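Long-range contacts in probable dipeptidase (Pseudomonas aeruginosa, PDB 3B40), which probably hydrolyses dipeptides as a metal-dependent enzyme, like other members of the membrane dipeptidase family: residues E20-F25 / K394-N399; G58-A63 / G129-V134; P229-H234 / V261-G266. The protein carries 11 engineered substitutions. All coordinates share one frame; numbering follows the deposited sequence.

Contact 1: residues E20-F25 / K394-N399. With CD (cadmium ion), chain B.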
loop_
_atom_site.group_PDB
_atom_site.type_symbol
_atom_site.label_atom_id
_atom_site.label_comp_id
_atom_site.label_asym_id
_atom_site.label_seq_id
_atom_site.Cartn_x
_atom_site.Cartn_y
_atom_site.Cartn_z
ATOM N N GLU A 20 1.149 24.832 -3.985
ATOM C CA GLU A 20 0.823 25.564 -5.219
ATOM C C GLU A 20 1.816 25.224 -6.324
ATOM O O GLU A 20 1.545 25.449 -7.521
ATOM C CB GLU A 20 0.943 27.085 -4.982
ATOM C CG GLU A 20 -0.238 27.705 -4.244
ATOM C CD GLU A 20 -0.011 29.188 -3.969
ATOM O OE1 GLU A 20 0.902 29.809 -4.556
ATOM O OE2 GLU A 20 -0.741 29.741 -3.173
ATOM N N ARG A 21 2.981 24.717 -5.911
ATOM C CA ARG A 21 4.111 24.580 -6.815
ATOM C C ARG A 21 4.593 23.133 -7.005
ATOM O O ARG A 21 5.073 22.811 -8.070
ATOM C CB ARG A 21 5.284 25.436 -6.335
ATOM C CG ARG A 21 5.062 26.936 -6.582
ATOM C CD ARG A 21 5.972 27.848 -5.758
ATOM N NE ARG A 21 5.563 29.227 -6.058
ATOM C CZ ARG A 21 4.568 29.868 -5.449
ATOM N NH1 ARG A 21 4.229 31.089 -5.851
ATOM N NH2 ARG A 21 3.922 29.290 -4.439
ATOM N N ILE A 22 4.559 22.312 -5.958
ATOM C CA ILE A 22 5.209 20.969 -6.027
ATOM C C ILE A 22 4.206 19.911 -6.414
ATOM O O ILE A 22 2.996 20.125 -6.256
ATOM C CB ILE A 22 5.960 20.556 -4.712
ATOM C CG1 ILE A 22 4.978 20.271 -3.550
ATOM C CG2 ILE A 22 7.010 21.590 -4.355
ATOM C CD1 ILE A 22 5.640 19.541 -2.306
ATOM N N LEU A 23 4.714 18.809 -6.966
ATOM C CA LEU A 23 3.931 17.615 -7.248
ATOM C C LEU A 23 3.847 16.796 -5.984
ATOM O O LEU A 23 4.817 16.732 -5.209
ATOM C CB LEU A 23 4.616 16.715 -8.284
ATOM C CG LEU A 23 4.994 17.268 -9.640
ATOM C CD1 LEU A 23 5.548 16.159 -10.544
ATOM C CD2 LEU A 23 3.769 17.937 -10.267
ATOM N N SER A 24 2.711 16.126 -5.824
ATOM C CA SER A 24 2.488 15.261 -4.689
ATOM C C SER A 24 1.925 13.935 -5.241
ATOM O O SER A 24 1.175 13.922 -6.206
ATOM C CB SER A 24 1.528 15.909 -3.707
ATOM O OG SER A 24 0.431 16.454 -4.386
ATOM N N PHE A 25 2.338 12.825 -4.649
ATOM C CA PHE A 25 2.025 11.514 -5.185
ATOM C C PHE A 25 1.862 10.579 -4.014
ATOM O O PHE A 25 2.685 10.577 -3.112
ATOM C CB PHE A 25 3.124 11.017 -6.122
ATOM C CG PHE A 25 2.933 9.591 -6.582
ATOM C CD1 PHE A 25 1.861 9.243 -7.404
ATOM C CD2 PHE A 25 3.797 8.587 -6.147
ATOM C CE1 PHE A 25 1.680 7.912 -7.830
ATOM C CE2 PHE A 25 3.624 7.248 -6.585
ATOM C CZ PHE A 25 2.570 6.924 -7.415
ATOM N N LYS A 394 11.007 15.734 -2.707
ATOM C CA LYS A 394 11.516 14.374 -2.949
ATOM C C LYS A 394 10.595 13.352 -2.264
ATOM O O LYS A 394 10.146 12.410 -2.897
ATOM C CB LYS A 394 12.935 14.242 -2.399
ATOM C CG LYS A 394 13.981 15.074 -3.105
ATOM C CD LYS A 394 15.392 14.641 -2.733
ATOM C CE LYS A 394 16.378 15.506 -3.499
ATOM N NZ LYS A 394 17.776 15.263 -3.072
ATOM N N LEU A 395 10.285 13.588 -0.981
ATOM C CA LEU A 395 9.331 12.776 -0.206
ATOM C C LEU A 395 7.984 12.627 -0.877
ATOM O O LEU A 395 7.444 11.526 -0.944
ATOM C CB LEU A 395 9.145 13.288 1.252
ATOM C CG LEU A 395 10.285 13.047 2.246
ATOM C CD1 LEU A 395 10.122 13.900 3.510
ATOM C CD2 LEU A 395 10.369 11.545 2.645
ATOM N N TRP A 396 7.436 13.729 -1.380
ATOM C CA TRP A 396 6.089 13.731 -1.986
ATOM C C TRP A 396 6.004 13.217 -3.421
ATOM O O TRP A 396 4.951 13.332 -4.091
ATOM C CB TRP A 396 5.469 15.117 -1.894
ATOM C CG TRP A 396 4.559 15.277 -0.706
ATOM C CD1 TRP A 396 4.653 16.222 0.268
ATOM C CD2 TRP A 396 3.448 14.443 -0.362
ATOM N NE1 TRP A 396 3.661 16.039 1.200
ATOM C CE2 TRP A 396 2.896 14.959 0.824
ATOM C CE3 TRP A 396 2.859 13.292 -0.951
ATOM C CZ2 TRP A 396 1.791 14.377 1.450
ATOM C CZ3 TRP A 396 1.736 12.720 -0.328
ATOM C CH2 TRP A 396 1.230 13.261 0.862
ATOM N N GLY A 397 7.102 12.645 -3.920
ATOM C CA GLY A 397 7.054 12.039 -5.249
ATOM C C GLY A 397 8.304 12.093 -6.108
ATOM O O GLY A 397 8.472 11.251 -7.002
ATOM N N GLY A 398 9.173 13.077 -5.872
ATOM C CA GLY A 398 10.430 13.207 -6.639
ATOM C C GLY A 398 11.248 11.914 -6.671
ATOM O O GLY A 398 11.788 11.530 -7.707
ATOM N N ASN A 399 11.350 11.250 -5.520
ATOM C CA ASN A 399 12.131 10.015 -5.425
ATOM C C ASN A 399 11.483 8.895 -6.214
ATOM O O ASN A 399 12.163 8.167 -6.972
ATOM C CB ASN A 399 12.270 9.605 -3.961
ATOM C CG ASN A 399 13.155 10.542 -3.163
ATOM O OD1 ASN A 399 14.084 11.144 -3.704
ATOM N ND2 ASN A 399 12.906 10.630 -1.845
HETATM CD CD CD B . 0.582 31.864 -3.379
HETATM O O HOH W 1 5.404 10.041 -2.587
#
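Trp396 and Phe25 meet where helix 389-409 of a TIM-barrel protein packs against the loop leading into barrel strand 25-29, and the junction shows how an irregular helical turn can pack against the entrance of a strand. Residues 394-398 form a wider pi-type turn, within which Gly397 adopts a positive phi of 147°. Among the polar contacts, Trp396 O receives Phe25 N at 2.7 Å, but the N-H points poorly at it (115°), making the bond weak. The same oxygen also takes a CA-H contact from Ser24 CA at 3.2 Å. A water lies within hydrogen-bonding distance of both Phe25 O and Leu395 O.

The remaining contacts gather round the indole. Ser24 CB packs obliquely against its benzene part, 4.0 Å from Trp396 CE3, whereas Phe25 O lies at the edge in the ring plane. Ile22 CD1 comes obliquely toward Trp396 CD1 at 4.3 Å. The indole NE1 hydrogen-bonds to Thr379 OG1, and His19 meets the ring edge-to-face. With CG anti to the backbone N (chi1 173°), the Phe25 ring leads off toward Phe400 and Phe122, and its CB alone approaches Gly397.

The metal site lies at the far, exposed end of the loop, where Glu17 also contributes: both carboxylate oxygens of Glu20 bind the cadmium ion, OE1 at 2.4 Å and OE2 at 2.5 Å.

Contact 2: residues G58-A63 / G129-V134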
loop_
_atom_site.group_PDB
_atom_site.type_symbol
_atom_site.label_atom_id
_atom_site.label_comp_id
_atom_site.label_asym_id
_atom_site.label_seq_id
_atom_site.Cartn_x
_atom_site.Cartn_y
_atom_site.Cartn_z
ATOM N N GLY A 58 -6.785 19.488 -1.690
ATOM C CA GLY A 58 -5.500 19.213 -1.092
ATOM C C GLY A 58 -4.377 19.524 -2.042
ATOM O O GLY A 58 -3.249 19.671 -1.604
ATOM N N ARG A 59 -4.669 19.603 -3.349
ATOM C CA ARG A 59 -3.606 19.742 -4.375
ATOM C C ARG A 59 -2.782 18.459 -4.571
ATOM O O ARG A 59 -1.612 18.533 -4.919
ATOM C CB ARG A 59 -2.639 20.921 -4.076
ATOM C CG ARG A 59 -3.293 22.290 -3.831
ATOM C CD ARG A 59 -4.112 22.763 -5.033
ATOM N NE ARG A 59 -3.354 22.793 -6.294
ATOM C CZ ARG A 59 -2.760 23.876 -6.812
ATOM N NH1 ARG A 59 -2.122 23.765 -7.964
ATOM N NH2 ARG A 59 -2.822 25.079 -6.214
ATOM N N LEU A 60 -3.385 17.290 -4.324
ATOM C CA LEU A 60 -2.749 16.005 -4.658
ATOM C C LEU A 60 -2.679 15.892 -6.158
ATOM O O LEU A 60 -3.720 15.961 -6.807
ATOM C CB LEU A 60 -3.603 14.846 -4.125
ATOM C CG LEU A 60 -2.963 13.454 -4.298
ATOM C CD1 LEU A 60 -1.588 13.342 -3.644
ATOM C CD2 LEU A 60 -3.891 12.341 -3.797
ATOM N N SER A 61 -1.480 15.713 -6.708
ATOM C CA SER A 61 -1.311 15.644 -8.163
ATOM C C SER A 61 -1.737 14.293 -8.733
ATOM O O SER A 61 -2.210 14.206 -9.872
ATOM C CB SER A 61 0.140 15.925 -8.570
ATOM O OG SER A 61 0.618 17.090 -7.898
ATOM N N GLY A 62 -1.501 13.235 -7.966
ATOM C CA GLY A 62 -1.837 11.910 -8.481
ATOM C C GLY A 62 -1.602 10.824 -7.458
ATOM O O GLY A 62 -1.198 11.108 -6.331
ATOM N N ALA A 63 -1.905 9.581 -7.835
ATOM C CA ALA A 63 -1.836 8.446 -6.902
ATOM C C ALA A 63 -1.738 7.139 -7.659
ATOM O O ALA A 63 -2.202 7.048 -8.802
ATOM C CB ALA A 63 -3.076 8.408 -6.018
ATOM N N GLY A 129 -3.140 20.137 -15.235
ATOM C CA GLY A 129 -4.142 20.182 -14.173
ATOM C C GLY A 129 -5.057 18.964 -14.112
ATOM O O GLY A 129 -6.199 19.043 -13.622
ATOM N N LYS A 130 -4.576 17.839 -14.621
ATOM C CA LYS A 130 -5.344 16.598 -14.557
ATOM C C LYS A 130 -4.761 15.707 -13.451
ATOM O O LYS A 130 -3.551 15.560 -13.359
ATOM C CB LYS A 130 -5.274 15.839 -15.890
ATOM C CG LYS A 130 -5.843 16.556 -17.116
ATOM C CD LYS A 130 -5.525 15.738 -18.353
ATOM C CE LYS A 130 -6.252 16.224 -19.591
ATOM N NZ LYS A 130 -5.620 17.421 -20.119
ATOM N N PHE A 131 -5.620 15.131 -12.621
ATOM C CA PHE A 131 -5.191 14.154 -11.628
ATOM C C PHE A 131 -4.542 12.983 -12.364
ATOM O O PHE A 131 -5.130 12.402 -13.279
ATOM C CB PHE A 131 -6.383 13.658 -10.823
ATOM C CG PHE A 131 -6.026 12.706 -9.707
ATOM C CD1 PHE A 131 -5.515 13.183 -8.499
ATOM C CD2 PHE A 131 -6.235 11.330 -9.850
ATOM C CE1 PHE A 131 -5.221 12.302 -7.448
ATOM C CE2 PHE A 131 -5.931 10.441 -8.801
ATOM C CZ PHE A 131 -5.413 10.935 -7.614
ATOM N N ALA A 132 -3.331 12.641 -11.944
ATOM C CA ALA A 132 -2.549 11.602 -12.623
ATOM C C ALA A 132 -2.630 10.253 -11.906
ATOM O O ALA A 132 -2.081 10.051 -10.805
ATOM C CB ALA A 132 -1.114 12.041 -12.792
ATOM N N ILE A 133 -3.356 9.338 -12.523
ATOM C CA ILE A 133 -3.434 7.964 -12.024
ATOM C C ILE A 133 -2.221 7.184 -12.482
ATOM O O ILE A 133 -1.886 7.189 -13.675
ATOM C CB ILE A 133 -4.698 7.263 -12.543
ATOM C CG1 ILE A 133 -5.947 7.870 -11.895
ATOM C CG2 ILE A 133 -4.626 5.723 -12.316
ATOM C CD1 ILE A 133 -7.250 7.424 -12.562
ATOM N N VAL A 134 -1.559 6.515 -11.540
ATOM C CA VAL A 134 -0.561 5.523 -11.880
ATOM C C VAL A 134 -1.242 4.171 -11.642
ATOM O O VAL A 134 -1.715 3.896 -10.535
ATOM C CB VAL A 134 0.727 5.674 -11.032
ATOM C CG1 VAL A 134 1.653 4.460 -11.242
ATOM C CG2 VAL A 134 1.439 6.987 -11.386
HETATM O O HOH W 2 -2.229 16.321 -11.373
#
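Phe131 lays one face of its ring over the backbone of Gly62, whose CA stands 3.9 Å from the ring centroid and 24° off the ring normal, a CH-pi contact displaced toward the rim. The torsion that puts CG opposite the backbone N (chi1 -176°) carries the ring across to the neighbouring strand. There it gains two further apolar neighbours. Leu60 CD2 comes up to the ring edge in plane, 3.9 Å from Phe131 CE1, while Ala63 CB touches Phe131 CZ at 3.8 Å. Leu50, from a loop, adds to the surroundings of the same ring.

Beneath this packing the two chains run parallel as adjoining strands of the barrel sheet, Gly62 paired with Ala132 and Ala63 with Ile133. Three backbone bonds alternate between them. Ala132 N reaches Ser61 O at 2.8 Å, in the carbonyl plane; Ala63 N returns the bond to Ala132 O at 3.0 Å; and Val134 N meets Ala63 O at 2.9 Å with an almost straight N-H (177°). The strands pinch together at the glycine, where Gly62 CA and Ala132 CA are 4.2 Å apart and Gly62 CA approaches Ala132 O to 3.0 Å.

Both strands have further neighbours: Gly62 bonds through its backbone to Asp26, and Phe131 and Ile133 bond to Gly114. Helix 119-127 packs on Ala132 and Val134 through Phe122, with Leu125 also touching Ala132. The chemistry thus divides the work. Backbone bonds fix the register of two interior strands, the missing side chain lets Gly62 CA come close to Ala132 O, and the Phe131 ring packs on the face bearing Ala63, making the interface almost entirely one of main chain and hydrocarbon.

Contact 3: residues P229-H234 / V261-G266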
loop_
_atom_site.group_PDB
_atom_site.type_symbol
_atom_site.label_atom_id
_atom_site.label_comp_id
_atom_site.label_asym_id
_atom_site.label_seq_id
_atom_site.Cartn_x
_atom_site.Cartn_y
_atom_site.Cartn_z
ATOM N N PRO A 229 15.588 -0.690 -9.927
ATOM C CA PRO A 229 15.044 -0.222 -8.634
ATOM C C PRO A 229 13.759 -0.919 -8.218
ATOM O O PRO A 229 12.901 -1.224 -9.055
ATOM C CB PRO A 229 14.826 1.284 -8.858
ATOM C CG PRO A 229 15.998 1.630 -9.879
ATOM C CD PRO A 229 16.019 0.442 -10.784
ATOM N N ILE A 230 13.674 -1.221 -6.924
ATOM C CA ILE A 230 12.464 -1.788 -6.355
ATOM C C ILE A 230 11.885 -0.803 -5.344
ATOM O O ILE A 230 12.591 0.107 -4.865
ATOM C CB ILE A 230 12.696 -3.221 -5.752
ATOM C CG1 ILE A 230 13.616 -3.207 -4.530
ATOM C CG2 ILE A 230 13.283 -4.212 -6.881
ATOM C CD1 ILE A 230 13.645 -4.573 -3.759
ATOM N N VAL A 231 10.611 -0.979 -5.032
ATOM C CA VAL A 231 9.896 -0.031 -4.204
ATOM C C VAL A 231 9.090 -0.790 -3.152
ATOM O O VAL A 231 8.679 -1.931 -3.369
ATOM C CB VAL A 231 8.983 0.880 -5.134
ATOM C CG1 VAL A 231 7.923 1.614 -4.362
ATOM C CG2 VAL A 231 9.900 1.882 -5.970
ATOM N N ALA A 232 8.900 -0.183 -1.992
ATOM C CA ALA A 232 7.893 -0.637 -1.072
ATOM C C ALA A 232 6.802 0.457 -1.092
ATOM O O ALA A 232 7.007 1.526 -0.517
ATOM C CB ALA A 232 8.489 -0.792 0.337
ATOM N N SER A 233 5.670 0.172 -1.741
ATOM C CA SER A 233 4.666 1.192 -2.038
ATOM C C SER A 233 3.861 1.635 -0.785
ATOM O O SER A 233 3.286 2.721 -0.772
ATOM C CB SER A 233 3.726 0.688 -3.138
ATOM O OG SER A 233 2.905 -0.351 -2.614
ATOM N N HIS A 234 3.844 0.796 0.262
ATOM C CA HIS A 234 3.202 1.149 1.531
ATOM C C HIS A 234 3.752 0.276 2.639
ATOM O O HIS A 234 3.216 -0.836 2.878
ATOM C CB HIS A 234 1.657 1.042 1.455
ATOM C CG HIS A 234 1.129 -0.293 0.982
ATOM N ND1 HIS A 234 1.629 -0.954 -0.117
ATOM C CD2 HIS A 234 0.092 -1.049 1.426
ATOM C CE1 HIS A 234 0.939 -2.067 -0.322
ATOM N NE2 HIS A 234 -0.009 -2.142 0.591
ATOM N N VAL A 261 12.805 2.997 -3.430
ATOM C CA VAL A 261 12.170 3.930 -2.476
ATOM C C VAL A 261 11.260 3.210 -1.503
ATOM O O VAL A 261 10.525 2.299 -1.885
ATOM C CB VAL A 261 11.330 5.092 -3.190
ATOM C CG1 VAL A 261 10.861 6.099 -2.171
ATOM C CG2 VAL A 261 12.154 5.822 -4.244
ATOM N N ILE A 262 11.293 3.651 -0.245
ATOM C CA ILE A 262 10.393 3.150 0.799
ATOM C C ILE A 262 9.323 4.205 1.009
ATOM O O ILE A 262 9.595 5.294 1.500
ATOM C CB ILE A 262 11.152 2.851 2.110
ATOM C CG1 ILE A 262 12.211 1.774 1.846
ATOM C CG2 ILE A 262 10.196 2.345 3.200
ATOM C CD1 ILE A 262 13.483 1.994 2.561
ATOM N N GLN A 263 8.111 3.898 0.570
ATOM C CA GLN A 263 7.025 4.877 0.661
ATOM C C GLN A 263 6.319 4.631 1.990
ATOM O O GLN A 263 5.518 3.707 2.112
ATOM C CB GLN A 263 6.082 4.758 -0.545
ATOM C CG GLN A 263 6.782 4.986 -1.906
ATOM C CD GLN A 263 6.768 6.445 -2.385
ATOM O OE1 GLN A 263 7.758 6.931 -2.932
ATOM N NE2 GLN A 263 5.649 7.132 -2.190
ATOM N N VAL A 264 6.620 5.478 2.969
ATOM C CA VAL A 264 6.177 5.298 4.360
ATOM C C VAL A 264 4.688 5.522 4.513
ATOM O O VAL A 264 4.175 6.591 4.167
ATOM C CB VAL A 264 6.934 6.251 5.331
ATOM C CG1 VAL A 264 6.411 6.098 6.771
ATOM C CG2 VAL A 264 8.462 5.987 5.281
ATOM N N VAL A 265 4.003 4.539 5.084
ATOM C CA VAL A 265 2.561 4.496 5.016
ATOM C C VAL A 265 1.883 5.041 6.285
ATOM O O VAL A 265 2.238 4.657 7.400
ATOM C CB VAL A 265 2.046 3.048 4.700
ATOM C CG1 VAL A 265 2.349 2.089 5.856
ATOM C CG2 VAL A 265 0.570 3.049 4.409
ATOM N N GLY A 266 0.864 5.882 6.084
ATOM C CA GLY A 266 0.029 6.392 7.184
ATOM C C GLY A 266 -0.992 5.365 7.669
ATOM O O GLY A 266 -2.208 5.629 7.658
#
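Val261 is held by the neighbouring strand at both of its backbone polar atoms. Its N donates to Ile230 O at 3.2 Å, and its O accepts Ala232 N at 3.0 Å, with a CA-H contact from Val231 CA added to the same oxygen. Val231 follows alongside: its CG1 rests 3.7 Å from Val261 O, and CG2 makes a looser apolar contact with Val261 CB. The side chain of Val261 itself packs on Asn399 of helix 389-409.

Gln263 continues the pairing two residues on, its N bonding to Ala232 O at 2.8 Å. Its CB passes close to two carbonyl oxygens of the partner chain, Ala232 O at 3.4 Å and Ser233 O at 3.5 Å. A bend at chi2 (-91°) then turns the amide away from this strand, where its NE2 makes a weak bond to Ser27 OG. These are the two parallel strands of a beta-alpha-beta unit in the TIM-barrel fold; the connecting helix 249-257 covers the side bearing Ala232 and Ile262, with Ile255 touching both and Met252 touching Ile262.

His234 lies past the point where its chain turns a corner. Its CB packs against Val265 CG2 at 3.7 Å, but its first torsion (chi1 54°) sends the imidazole back over its own chain rather than across the contact. There His234 ND1 donates to Ser233 OG at 2.9 Å, the hydroxyl standing 20° out of the ring plane. Asp210 OD2 bonds that hydroxyl as a second-shell partner, and His234 NE2 hydrogen-bonds to Gln213 NE2.

All three contacts are buried where their segments touch, but the centre of contact 3 lies about 8 Å from the centre of the chain, those of contacts 1 and 2 about 18 Å and 17 Å; only contact 1 runs out to an exposed metal-binding end. Contacts 2 and 3 pair parallel strands of one curled sheet at separate places and do not touch. Contact 1 instead sets a helix on a strand entrance, with one weak direct bond, a bridging water and packing round a single indole. It joins the others: Ser24 OG probably bonds Ser61 N of contact 2 at 3.1 Å, and Asn399, on the helix of contact 1, packs its O on Val261 CG2 of contact 3.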